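Local structure of putative ABC transporter amino acid-binding protein (Sinorhizobium meliloti, 2Q89) at residues 20-25 against 171-176. The protein probably binds ectoines, including hydroxyectoine, as the solute-binding component of an ABC importer. Residues are numbered along the deposited sequence; the frame is centred on the assembly and turned at random.
Sequences ANEPPF and SLPVLS. With 6CS ((4S,5S)-5-hydroxy-2-methyl-1,4,5,6-tetrahydropyrimidine-4-carboxylic acid), chain F.
The backbones of 20-25 and 171-176 come closest where Pro23 faces Ser176, their CA atoms 5.6 Å apart. Here a loop containing a cis peptide between Pro23 and Pro24 meets the first turn of a helix, with Pro173 at the N-cap position. Ser176 CA directs its hydrogen at Pro23 O, a CA-H...O contact with an angle of 158° at H, and a water donates to both Pro23 O and Ser176 O, bridging the two carbonyls. Glu22 stretches across the gap with CG anti to its own N (chi1 180°), delivering the carboxylate between Ser176, Leu172 and the ligand. Ser176 OG donates to the anti lone pair of Glu22 OE2 over 2.5 Å. The ring nitrogen NAG of the bound hydroxyectoine donates to the same Glu22 OE2 at 2.8 Å, and more weakly to OE1. Two donors thus grip OE2, and OE1 takes a bond from Tyr61 besides the weak one, which should hold the carboxylate's rotation; the negative charge would favour a cationic amidinium in the ligand. Pro173 CD lies 3.3 Å from Glu22 OE2, and Leu172 CD2 touches OE1. Phe25 spreads one face under the ligand methyl CAA, which sits 3.4 Å above the ring plane, over its centre; Ser176 OG lies at the ring edge, and Pro173 CB meets Phe25 CE1 obliquely at 3.7 Å. Pro24 CG packs against Leu175 CB, the side chains crossing at about a right angle. Arg86, Phe81, Thr134 and Glu135 also hydrogen-bond the ligand. This buried contact spans the cleft between the two lobes characteristic of periplasmic binding proteins, joining the loop after strand 14-19 to the junction of strand 169-173 and helix 174-184, where strand 98-106 flanks it and Asp99 accepts from Leu175 N.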
# COMPACT_ATOMS: atom_id res chain seq x y z
N ALA A 20 5.11 4.26 -3.99
CA ALA A 20 4.21 5.34 -4.40
C ALA A 20 4.39 6.66 -3.62
O ALA A 20 3.79 7.68 -3.98
CB ALA A 20 2.76 4.89 -4.31
N ASN A 21 5.21 6.63 -2.56
CA ASN A 21 5.37 7.76 -1.62
C ASN A 21 4.08 8.10 -0.85
O ASN A 21 3.48 9.15 -1.06
CB ASN A 21 5.96 9.01 -2.29
CG ASN A 21 6.38 10.09 -1.28
OD1 ASN A 21 6.55 9.82 -0.09
ND2 ASN A 21 6.54 11.32 -1.76
N GLU A 22 3.69 7.20 0.05
CA GLU A 22 2.50 7.38 0.88
C GLU A 22 2.82 6.95 2.32
O GLU A 22 2.69 5.77 2.66
CB GLU A 22 1.34 6.54 0.32
CG GLU A 22 0.03 6.62 1.10
CD GLU A 22 -0.98 5.58 0.65
OE1 GLU A 22 -1.25 5.48 -0.57
OE2 GLU A 22 -1.51 4.86 1.52
N PRO A 23 3.26 7.89 3.16
CA PRO A 23 3.62 7.57 4.54
C PRO A 23 2.39 7.10 5.33
O PRO A 23 1.30 7.63 5.12
CB PRO A 23 4.15 8.90 5.09
CG PRO A 23 4.42 9.76 3.90
CD PRO A 23 3.44 9.33 2.86
N PRO A 24 2.55 6.15 6.25
CA PRO A 24 3.85 5.57 6.61
C PRO A 24 4.21 4.26 5.90
O PRO A 24 5.08 3.53 6.38
CB PRO A 24 3.67 5.31 8.11
CG PRO A 24 2.18 4.95 8.25
CD PRO A 24 1.46 5.58 7.06
N PHE A 25 3.55 3.97 4.78
CA PHE A 25 3.87 2.79 3.97
C PHE A 25 5.20 3.01 3.25
O PHE A 25 6.11 2.18 3.35
CB PHE A 25 2.75 2.49 2.97
CG PHE A 25 1.51 1.92 3.60
CD1 PHE A 25 0.53 2.75 4.12
CD2 PHE A 25 1.33 0.54 3.69
CE1 PHE A 25 -0.62 2.22 4.72
CE2 PHE A 25 0.19 0.01 4.27
CZ PHE A 25 -0.79 0.85 4.79
N SER A 171 -9.86 8.97 0.19
CA SER A 171 -9.78 7.67 0.87
C SER A 171 -8.43 6.97 0.70
O SER A 171 -8.02 6.66 -0.42
CB SER A 171 -10.93 6.75 0.42
OG SER A 171 -10.98 5.56 1.19
N LEU A 172 -7.77 6.71 1.82
CA LEU A 172 -6.54 5.92 1.87
C LEU A 172 -6.65 4.96 3.07
O LEU A 172 -7.67 4.98 3.76
CB LEU A 172 -5.30 6.82 2.02
CG LEU A 172 -4.86 7.76 0.89
CD1 LEU A 172 -3.64 8.59 1.31
CD2 LEU A 172 -4.56 6.99 -0.38
N PRO A 173 -5.64 4.12 3.32
CA PRO A 173 -5.59 3.37 4.58
C PRO A 173 -5.52 4.30 5.79
O PRO A 173 -4.99 5.41 5.69
CB PRO A 173 -4.29 2.56 4.46
CG PRO A 173 -3.99 2.50 3.00
CD PRO A 173 -4.49 3.80 2.45
N VAL A 174 -6.04 3.83 6.92
CA VAL A 174 -6.12 4.60 8.16
C VAL A 174 -4.82 5.30 8.55
O VAL A 174 -4.82 6.49 8.87
CB VAL A 174 -6.62 3.71 9.33
CG1 VAL A 174 -6.69 4.49 10.63
CG2 VAL A 174 -7.99 3.10 9.00
N LEU A 175 -3.71 4.56 8.50
CA LEU A 175 -2.41 5.11 8.89
C LEU A 175 -1.94 6.23 7.96
O LEU A 175 -1.38 7.23 8.42
CB LEU A 175 -1.36 4.01 9.02
CG LEU A 175 -1.58 3.04 10.20
CD1 LEU A 175 -0.74 1.79 10.03
CD2 LEU A 175 -1.28 3.71 11.54
N SER A 176 -2.18 6.05 6.66
CA SER A 176 -1.88 7.06 5.64
C SER A 176 -2.70 8.33 5.84
O SER A 176 -2.15 9.43 5.81
CB SER A 176 -2.14 6.50 4.24
OG SER A 176 -1.46 5.29 4.01
O 6CS F . -4.12 -0.46 -3.67
C 6CS F . -3.48 -0.60 -2.62
OXT 6CS F . -2.80 -1.62 -2.32
CA 6CS F . -3.52 0.56 -1.58
N 6CS F . -2.38 0.46 -0.65
CAI 6CS F . -1.84 1.61 -0.03
CAA 6CS F . -0.67 1.47 0.93
NAG 6CS F . -2.35 2.89 -0.29
CG2 6CS F . -3.49 3.08 -1.21
CB 6CS F . -3.57 1.96 -2.25
OG1 6CS F . -4.82 2.13 -2.91
O HOH W 1 -0.19 9.68 4.23